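Chloride intracellular channel exc-4 (Caenorhabditis elegans, PDB 2YV9) regulates lumen size in the growing excretory canal of the worm and may insert into membranes to form chloride channels. Local coordinates at residues A[27-32]-A[244-249]; A[53-58]-A[106-111]; A[221-226]-A[277-282]. All blocks are in the same frame, centred on the assembly; numbering follows the deposited sequence.

Interaction 1 of 3, residues A[27-32]-A[244-249]; sequences SGIDAR and IIHHYK
The loop that leaves strand 19-25 of the thioredoxin-like N-terminal domain meets helix 241-251 of the helical part of the chain through Ile29, Gly28 and His246. Ile29 lays CG1 over one face of the imidazole, 3.5 Å from the ring centroid and 14° off its normal, a CH-pi contact. CD1 of Ile29 runs on toward the root of the ring and lies 3.7 Å from His246 CB. With chi1 at -166° the imidazole of His246 is swung away from its backbone N and extends from the helix to the loop, where CE1 comes within 3.8 Å of Gly28 C. In this GST-like fold of the CLIC family the contact therefore bridges the two halves of the molecule at the surface. At the ring edge, in plane, a water sits 2.7 Å from His246 ND1 and accepts from Gly28 N at 2.8 Å. Replacing His246 with an alanine would probably leave that water without its helix-side partner and Ile29 CG1 without a ring to lie on. The loop is shaped by an ST turn, Ile29 N donating to Ser27 OG at 2.9 Å, and the same hydroxyl hydrogen-bonds Asp243, just before the helix segment.

Interaction 2 of 3, residues A[53-58]-A[106-111]; sequences IGVARV and KEFNVP
The contact is made where two helices each finish in a Schellman motif, and the residues around the two turns carry it: Ile53 and Val55 on one side, Phe108 and Val110 on the other. The positive phi values of Gly54 (79°) and Asn109 (60°) mark the two reversals, and Asn109 N returns to Lys106 O at 3.0 Å. The Val55 and Phe108 side chains run antiparallel alongside one another. Val55 uses both methyls: CG1 approaches the ring obliquely, 3.4 Å from Phe108 CD2, while CG2 lies against the base of the side chain, 3.7 Å from Phe108 CB. Beside this pair, Ile53 and Val110 meet end to end, with Ile53 CD1 3.6 Å from Val110 CG2. Ile53 CG1 stands between the backbone N and the carbonyl carbon (chi1 61°), and from there its extended chain delivers CD1 to the valine. The contact is wholly apolar; Val55 is buried, whereas Ile53 and Phe108 lie on the surface. Residues 53-58 belong to the end of the predicted membrane-inserting segment, so this face would probably have to part if that segment rearranged. Val55 also packs on Leu50 of helix 38-52, and the chain then enters edge strand 57-63, whose Arg57 pairs with Glu86, so the contact joins the helix-to-strand turn to the C-terminal end of helix 94-107.

Interaction 3 of 3, residues A[221-226]-A[277-282]; sequences LWAYIL and SDIRVK
Ala223 and Ile279 bring the two backbones nearest, their CA atoms 6.3 Å apart, where a turn of helix 219-228 lies beside the last turn of helix 273-280. This is helix-to-helix packing in the all-helical C-terminal part of the GST-like fold, and the small side chain of Ala223 is consistent with so close an approach. Of residues 277-282, Ile279 alone meets residues 221-226, and each of its partners there is buried. Ile279 CG1 stands anti to the carbonyl carbon (chi1 -75°) and chi2 of 160° extends CD1 onward, so that the branch reaches the backbone of the first helix: CD1 is 3.8 Å from Ala223 N, an ordinary van der Waals contact, and 4.0 Å from Trp222 C. Of the Trp222 side chain it is CB that comes near Ile279 CD1, since the indole leads off to Val275 and Pro272 and gives NE1 to Ile214 O. One turn along, Leu226 flanks the same isoleucine and also touches Leu276 of the second helix. Tyr224, whose CB points away from residues 277-282, packs on helix 190-210. The methyl of Ala223, its CB, rests 4.1 Å from Ile279 CG1, while Leu226 CD2 lies 4.3 Å from Ile279 CD1.

Overall arrangement
From the N terminus, the loop after strand 19-25 opens interaction 1, which closes only at helix 241-251, some 212 residues on. Interaction 2 is nested within that span: it joins the turn between helix 38-52 and strand 57-63 to the end of helix 94-107, and so stays among elements of the N-terminal half. Interaction 3 starts later, on helix 219-228, but ends at helix 273-280, beyond the close of interaction 1; these two therefore cross, while interactions 2 and 3 follow in series. The three centres lie 30 to 31 Å apart and none touch. Interaction 1 joins the two halves, and interaction 3 fixes the C-terminal helix on the helical half.

Interaction 1 of 3, residues A[27-32]-A[244-249]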
loop_
_atom_site.group_PDB
_atom_site.type_symbol
_atom_site.label_atom_id
_atom_site.label_comp_id
_atom_site.label_asym_id
_atom_site.label_seq_id
_atom_site.Cartn_x
_atom_site.Cartn_y
_atom_site.Cartn_z
ATOM N N SER A 27 -5.839 13.510 10.698
ATOM C CA SER A 27 -5.953 13.312 12.123
ATOM C C SER A 27 -7.374 12.917 12.486
ATOM O O SER A 27 -8.310 13.482 11.943
ATOM C CB SER A 27 -5.654 14.615 12.839
ATOM O OG SER A 27 -6.112 14.561 14.183
ATOM N N GLY A 28 -7.534 11.974 13.403
ATOM C CA GLY A 28 -8.868 11.636 13.916
ATOM C C GLY A 28 -9.358 12.617 14.977
ATOM O O GLY A 28 -10.471 12.450 15.516
ATOM N N ILE A 29 -8.578 13.635 15.303
ATOM C CA ILE A 29 -9.037 14.643 16.312
ATOM C C ILE A 29 -9.641 15.802 15.529
ATOM O O ILE A 29 -10.775 16.242 15.804
ATOM C CB ILE A 29 -7.849 15.162 17.203
ATOM C CG1 ILE A 29 -7.253 14.043 18.055
ATOM C CG2 ILE A 29 -8.278 16.312 18.128
ATOM C CD1 ILE A 29 -5.995 14.495 18.822
ATOM N N ASP A 30 -8.867 16.317 14.578
ATOM C CA ASP A 30 -9.295 17.402 13.686
ATOM C C ASP A 30 -8.911 17.049 12.264
ATOM O O ASP A 30 -7.741 17.063 11.905
ATOM C CB ASP A 30 -8.638 18.688 14.072
ATOM C CG ASP A 30 -9.067 19.872 13.206
ATOM O OD1 ASP A 30 -9.712 19.680 12.159
ATOM O OD2 ASP A 30 -8.735 21.003 13.601
ATOM N N ALA A 31 -9.901 16.747 11.440
ATOM C CA ALA A 31 -9.629 16.229 10.083
ATOM C C ALA A 31 -8.955 17.220 9.143
ATOM O O ALA A 31 -8.559 16.821 8.035
ATOM C CB ALA A 31 -10.914 15.680 9.430
ATOM N N ARG A 32 -8.847 18.489 9.530
ATOM C CA ARG A 32 -8.123 19.481 8.749
ATOM C C ARG A 32 -6.608 19.339 8.939
ATOM O O ARG A 32 -5.853 19.896 8.159
ATOM C CB ARG A 32 -8.540 20.881 9.128
ATOM C CG ARG A 32 -10.053 21.107 8.888
ATOM C CD ARG A 32 -10.537 22.420 9.482
ATOM N NE ARG A 32 -10.279 22.528 10.922
ATOM C CZ ARG A 32 -10.786 23.468 11.720
ATOM N NH1 ARG A 32 -11.607 24.397 11.241
ATOM N NH2 ARG A 32 -10.475 23.473 13.012
ATOM N N ILE A 244 0.270 12.348 16.472
ATOM C CA ILE A 244 1.049 11.140 16.540
ATOM C C ILE A 244 0.520 10.297 17.722
ATOM O O ILE A 244 0.277 9.101 17.581
ATOM C CB ILE A 244 2.559 11.436 16.741
ATOM C CG1 ILE A 244 3.126 12.169 15.508
ATOM C CG2 ILE A 244 3.319 10.100 16.968
ATOM C CD1 ILE A 244 4.575 12.778 15.679
ATOM N N ILE A 245 0.364 10.944 18.881
ATOM C CA ILE A 245 -0.141 10.260 20.091
ATOM C C ILE A 245 -1.507 9.662 19.809
ATOM O O ILE A 245 -1.750 8.470 20.053
ATOM C CB ILE A 245 -0.179 11.215 21.277
ATOM C CG1 ILE A 245 1.230 11.629 21.711
ATOM C CG2 ILE A 245 -0.869 10.546 22.457
ATOM C CD1 ILE A 245 1.257 13.013 22.370
ATOM N N HIS A 246 -2.395 10.437 19.187
ATOM C CA HIS A 246 -3.743 9.954 18.918
ATOM C C HIS A 246 -3.800 8.787 17.950
ATOM O O HIS A 246 -4.582 7.879 18.126
ATOM C CB HIS A 246 -4.587 11.096 18.394
ATOM C CG HIS A 246 -6.050 10.791 18.398
ATOM N ND1 HIS A 246 -6.731 10.380 17.273
ATOM C CD2 HIS A 246 -6.954 10.794 19.408
ATOM C CE1 HIS A 246 -8.002 10.168 17.587
ATOM N NE2 HIS A 246 -8.160 10.403 18.878
ATOM N N HIS A 247 -2.886 8.792 16.968
ATOM C CA HIS A 247 -2.805 7.726 16.007
ATOM C C HIS A 247 -2.608 6.396 16.721
ATOM O O HIS A 247 -3.325 5.436 16.430
ATOM C CB HIS A 247 -1.664 8.051 15.010
ATOM C CG HIS A 247 -1.312 6.937 14.081
ATOM N ND1 HIS A 247 -1.898 6.780 12.843
ATOM C CD2 HIS A 247 -0.389 5.950 14.188
ATOM C CE1 HIS A 247 -1.345 5.749 12.224
ATOM N NE2 HIS A 247 -0.440 5.216 13.026
ATOM N N TYR A 248 -1.626 6.341 17.626
ATOM C CA TYR A 248 -1.313 5.087 18.310
ATOM C C TYR A 248 -2.429 4.833 19.329
ATOM O O TYR A 248 -2.826 3.699 19.501
ATOM C CB TYR A 248 0.044 5.093 18.961
ATOM C CG TYR A 248 1.150 5.045 17.933
ATOM C CD1 TYR A 248 1.585 3.843 17.421
ATOM C CD2 TYR A 248 1.670 6.213 17.427
ATOM C CE1 TYR A 248 2.571 3.814 16.453
ATOM C CE2 TYR A 248 2.649 6.217 16.484
ATOM C CZ TYR A 248 3.098 4.987 15.987
ATOM O OH TYR A 248 4.055 4.996 14.982
ATOM N N LYS A 249 -2.947 5.891 19.953
ATOM C CA LYS A 249 -4.046 5.656 20.930
ATOM C C LYS A 249 -5.275 5.053 20.276
ATOM O O LYS A 249 -5.847 4.100 20.820
ATOM C CB LYS A 249 -4.338 6.908 21.774
ATOM C CG LYS A 249 -3.252 7.128 22.790
ATOM C CD LYS A 249 -3.470 8.308 23.700
ATOM C CE LYS A 249 -4.685 8.154 24.548
ATOM N NZ LYS A 249 -4.640 9.077 25.721
HETATM O O HOH W 1 -5.777 10.290 14.714
#

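Interaction 2 of 3, residues A[53-58]-A[106-111]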
loop_
_atom_site.group_PDB
_atom_site.type_symbol
_atom_site.label_atom_id
_atom_site.label_comp_id
_atom_site.label_asym_id
_atom_site.label_seq_id
_atom_site.Cartn_x
_atom_site.Cartn_y
_atom_site.Cartn_z
ATOM N N ILE A 53 13.280 21.109 -5.715
ATOM C CA ILE A 53 14.208 21.363 -6.844
ATOM C C ILE A 53 13.500 21.712 -8.171
ATOM O O ILE A 53 14.166 21.873 -9.213
ATOM C CB ILE A 53 15.196 20.202 -7.029
ATOM C CG1 ILE A 53 14.476 18.884 -7.356
ATOM C CG2 ILE A 53 16.060 20.033 -5.758
ATOM C CD1 ILE A 53 15.438 17.715 -7.592
ATOM N N GLY A 54 12.167 21.852 -8.144
ATOM C CA GLY A 54 11.398 22.197 -9.353
ATOM C C GLY A 54 11.129 21.068 -10.335
ATOM O O GLY A 54 10.759 21.323 -11.485
ATOM N N VAL A 55 11.277 19.819 -9.896
ATOM C CA VAL A 55 11.026 18.668 -10.766
ATOM C C VAL A 55 9.507 18.393 -10.881
ATOM O O VAL A 55 9.036 17.920 -11.920
ATOM C CB VAL A 55 11.798 17.418 -10.240
ATOM C CG1 VAL A 55 11.260 16.108 -10.803
ATOM C CG2 VAL A 55 13.308 17.536 -10.526
ATOM N N ALA A 56 8.749 18.666 -9.828
ATOM C CA ALA A 56 7.296 18.424 -9.847
ATOM C C ALA A 56 6.547 19.539 -9.105
ATOM O O ALA A 56 7.111 20.186 -8.228
ATOM C CB ALA A 56 6.981 17.059 -9.206
ATOM N N ARG A 57 5.294 19.772 -9.492
ATOM C CA ARG A 57 4.341 20.482 -8.687
ATOM C C ARG A 57 3.646 19.433 -7.807
ATOM O O ARG A 57 3.315 18.328 -8.270
ATOM C CB ARG A 57 3.308 21.193 -9.526
ATOM C CG ARG A 57 3.890 22.275 -10.427
ATOM C CD ARG A 57 2.801 22.824 -11.336
ATOM N NE ARG A 57 2.522 21.908 -12.441
ATOM C CZ ARG A 57 1.326 21.704 -12.990
ATOM N NH1 ARG A 57 0.253 22.357 -12.563
ATOM N NH2 ARG A 57 1.202 20.847 -13.996
ATOM N N VAL A 58 3.420 19.799 -6.555
ATOM C CA VAL A 58 2.860 18.872 -5.592
ATOM C C VAL A 58 1.844 19.594 -4.727
ATOM O O VAL A 58 2.115 20.683 -4.200
ATOM C CB VAL A 58 3.969 18.302 -4.668
ATOM C CG1 VAL A 58 3.413 17.258 -3.648
ATOM C CG2 VAL A 58 5.093 17.750 -5.462
ATOM N N LYS A 106 14.837 9.389 -11.337
ATOM C CA LYS A 106 15.839 8.903 -12.300
ATOM C C LYS A 106 15.927 9.872 -13.457
ATOM O O LYS A 106 17.041 10.254 -13.897
ATOM C CB LYS A 106 15.484 7.506 -12.785
ATOM C CG LYS A 106 16.535 6.845 -13.729
ATOM C CD LYS A 106 17.709 6.276 -12.948
ATOM C CE LYS A 106 18.807 5.717 -13.857
ATOM N NZ LYS A 106 19.628 4.681 -13.157
ATOM N N GLU A 107 14.762 10.270 -13.955
ATOM C CA GLU A 107 14.658 11.062 -15.172
ATOM C C GLU A 107 15.364 12.391 -14.990
ATOM O O GLU A 107 15.950 12.944 -15.941
ATOM C CB GLU A 107 13.200 11.296 -15.490
ATOM C CG GLU A 107 12.951 12.010 -16.791
ATOM C CD GLU A 107 11.491 12.267 -17.000
ATOM O OE1 GLU A 107 10.678 11.552 -16.369
ATOM O OE2 GLU A 107 11.167 13.187 -17.774
ATOM N N PHE A 108 15.325 12.894 -13.764
ATOM C CA PHE A 108 15.964 14.172 -13.442
ATOM C C PHE A 108 17.266 14.049 -12.611
ATOM O O PHE A 108 17.694 15.022 -11.964
ATOM C CB PHE A 108 14.959 15.128 -12.816
ATOM C CG PHE A 108 13.887 15.555 -13.763
ATOM C CD1 PHE A 108 14.146 16.506 -14.732
ATOM C CD2 PHE A 108 12.626 14.980 -13.719
ATOM C CE1 PHE A 108 13.145 16.902 -15.624
ATOM C CE2 PHE A 108 11.636 15.366 -14.598
ATOM C CZ PHE A 108 11.907 16.329 -15.566
ATOM N N ASN A 109 17.899 12.888 -12.655
ATOM C CA ASN A 109 19.214 12.686 -12.022
ATOM C C ASN A 109 19.248 12.923 -10.513
ATOM O O ASN A 109 20.267 13.394 -9.986
ATOM C CB ASN A 109 20.272 13.603 -12.719
ATOM C CG ASN A 109 21.695 13.133 -12.513
ATOM O OD1 ASN A 109 22.660 13.947 -12.607
ATOM N ND2 ASN A 109 21.877 11.840 -12.266
ATOM N N VAL A 110 18.144 12.598 -9.803
ATOM C CA VAL A 110 18.058 12.822 -8.372
ATOM C C VAL A 110 18.391 11.541 -7.621
ATOM O O VAL A 110 17.852 10.497 -7.931
ATOM C CB VAL A 110 16.661 13.264 -7.972
ATOM C CG1 VAL A 110 16.616 13.572 -6.479
ATOM C CG2 VAL A 110 16.241 14.480 -8.852
ATOM N N PRO A 111 19.342 11.594 -6.690
ATOM C CA PRO A 111 19.817 10.418 -5.981
ATOM C C PRO A 111 18.944 10.004 -4.806
ATOM O O PRO A 111 19.436 9.702 -3.706
ATOM C CB PRO A 111 21.192 10.888 -5.457
ATOM C CG PRO A 111 20.984 12.252 -5.162
ATOM C CD PRO A 111 20.106 12.791 -6.280
#

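Interaction 3 of 3, residues A[221-226]-A[277-282]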
loop_
_atom_site.group_PDB
_atom_site.type_symbol
_atom_site.label_atom_id
_atom_site.label_comp_id
_atom_site.label_asym_id
_atom_site.label_seq_id
_atom_site.Cartn_x
_atom_site.Cartn_y
_atom_site.Cartn_z
ATOM N N LEU A 221 23.173 9.198 16.321
ATOM C CA LEU A 221 21.732 9.031 16.062
ATOM C C LEU A 221 21.032 10.345 16.325
ATOM O O LEU A 221 20.135 10.731 15.563
ATOM C CB LEU A 221 21.171 7.953 16.943
ATOM C CG LEU A 221 19.670 7.662 16.845
ATOM C CD1 LEU A 221 19.370 7.176 15.495
ATOM C CD2 LEU A 221 19.262 6.666 17.913
ATOM N N TRP A 222 21.370 10.987 17.449
ATOM C CA TRP A 222 20.703 12.254 17.802
ATOM C C TRP A 222 21.063 13.302 16.779
ATOM O O TRP A 222 20.254 14.170 16.418
ATOM C CB TRP A 222 21.044 12.682 19.222
ATOM C CG TRP A 222 20.091 12.111 20.243
ATOM C CD1 TRP A 222 20.330 11.147 21.147
ATOM C CD2 TRP A 222 18.751 12.541 20.447
ATOM N NE1 TRP A 222 19.211 10.946 21.933
ATOM C CE2 TRP A 222 18.225 11.796 21.486
ATOM C CE3 TRP A 222 17.945 13.490 19.825
ATOM C CZ2 TRP A 222 16.895 11.959 21.903
ATOM C CZ3 TRP A 222 16.651 13.655 20.238
ATOM C CH2 TRP A 222 16.146 12.924 21.254
ATOM N N ALA A 223 22.297 13.254 16.261
ATOM C CA ALA A 223 22.649 14.151 15.181
ATOM C C ALA A 223 21.804 13.959 13.889
ATOM O O ALA A 223 21.446 14.903 13.190
ATOM C CB ALA A 223 24.127 14.035 14.826
ATOM N N TYR A 224 21.473 12.715 13.606
ATOM C CA TYR A 224 20.633 12.362 12.476
ATOM C C TYR A 224 19.181 12.838 12.743
ATOM O O TYR A 224 18.502 13.363 11.847
ATOM C CB TYR A 224 20.713 10.852 12.274
ATOM C CG TYR A 224 19.845 10.270 11.206
ATOM C CD1 TYR A 224 20.243 10.253 9.863
ATOM C CD2 TYR A 224 18.605 9.680 11.525
ATOM C CE1 TYR A 224 19.450 9.761 8.913
ATOM C CE2 TYR A 224 17.799 9.155 10.519
ATOM C CZ TYR A 224 18.244 9.140 9.245
ATOM O OH TYR A 224 17.480 8.628 8.248
ATOM N N ILE A 225 18.724 12.726 13.985
ATOM C CA ILE A 225 17.387 13.272 14.315
ATOM C C ILE A 225 17.418 14.810 14.134
ATOM O O ILE A 225 16.507 15.436 13.567
ATOM C CB ILE A 225 16.980 12.857 15.729
ATOM C CG1 ILE A 225 16.746 11.327 15.760
ATOM C CG2 ILE A 225 15.712 13.645 16.189
ATOM C CD1 ILE A 225 16.725 10.708 17.139
ATOM N N LEU A 226 18.474 15.446 14.614
ATOM C CA LEU A 226 18.656 16.880 14.346
ATOM C C LEU A 226 18.638 17.199 12.854
ATOM O O LEU A 226 17.976 18.130 12.445
ATOM C CB LEU A 226 19.942 17.370 14.989
ATOM C CG LEU A 226 20.255 18.865 14.837
ATOM C CD1 LEU A 226 19.100 19.831 15.169
ATOM C CD2 LEU A 226 21.547 19.200 15.683
ATOM N N SER A 277 25.041 19.706 22.918
ATOM C CA SER A 277 26.424 20.050 23.234
ATOM C C SER A 277 27.367 18.977 22.709
ATOM O O SER A 277 28.359 19.322 22.049
ATOM C CB SER A 277 26.602 20.242 24.732
ATOM O OG SER A 277 25.829 21.352 25.182
ATOM N N ASP A 278 27.055 17.700 22.982
ATOM C CA ASP A 278 27.852 16.557 22.517
ATOM C C ASP A 278 27.980 16.610 20.993
ATOM O O ASP A 278 29.069 16.376 20.437
ATOM C CB ASP A 278 27.233 15.213 22.947
ATOM C CG ASP A 278 27.318 14.962 24.457
ATOM O OD1 ASP A 278 28.054 15.683 25.165
ATOM O OD2 ASP A 278 26.643 14.028 24.946
ATOM N N ILE A 279 26.877 16.931 20.314
ATOM C CA ILE A 279 26.903 17.051 18.839
ATOM C C ILE A 279 27.842 18.159 18.375
ATOM O O ILE A 279 28.624 17.965 17.431
ATOM C CB ILE A 279 25.489 17.314 18.283
ATOM C CG1 ILE A 279 24.679 16.024 18.337
ATOM C CG2 ILE A 279 25.494 17.874 16.836
ATOM C CD1 ILE A 279 23.275 16.291 18.281
ATOM N N ARG A 280 27.733 19.324 19.012
ATOM C CA ARG A 280 28.588 20.476 18.722
ATOM C C ARG A 280 30.062 20.163 18.995
ATOM O O ARG A 280 30.928 20.550 18.206
ATOM C CB ARG A 280 28.155 21.704 19.539
ATOM C CG ARG A 280 26.792 22.278 19.139
ATOM C CD ARG A 280 26.463 23.603 19.854
ATOM N NE ARG A 280 26.226 23.460 21.298
ATOM C CZ ARG A 280 27.152 23.575 22.256
ATOM N NH1 ARG A 280 28.431 23.826 21.972
ATOM N NH2 ARG A 280 26.793 23.426 23.528
ATOM N N VAL A 281 30.350 19.428 20.073
ATOM C CA VAL A 281 31.748 19.170 20.445
ATOM C C VAL A 281 32.397 18.063 19.612
ATOM O O VAL A 281 33.588 17.772 19.781
ATOM C CB VAL A 281 31.926 18.861 21.958
ATOM C CG1 VAL A 281 31.168 19.882 22.802
ATOM C CG2 VAL A 281 31.525 17.433 22.292
ATOM N N LYS A 282 31.617 17.437 18.730
ATOM C CA LYS A 282 32.162 16.495 17.758
ATOM C C LYS A 282 32.007 17.002 16.318
ATOM O O LYS A 282 32.392 16.322 15.371
ATOM C CB LYS A 282 31.491 15.139 17.935
ATOM C CG LYS A 282 31.614 14.587 19.342
ATOM C CD LYS A 282 30.935 13.229 19.465
ATOM C CE LYS A 282 30.803 12.780 20.925
ATOM N NZ LYS A 282 30.272 11.390 21.059
#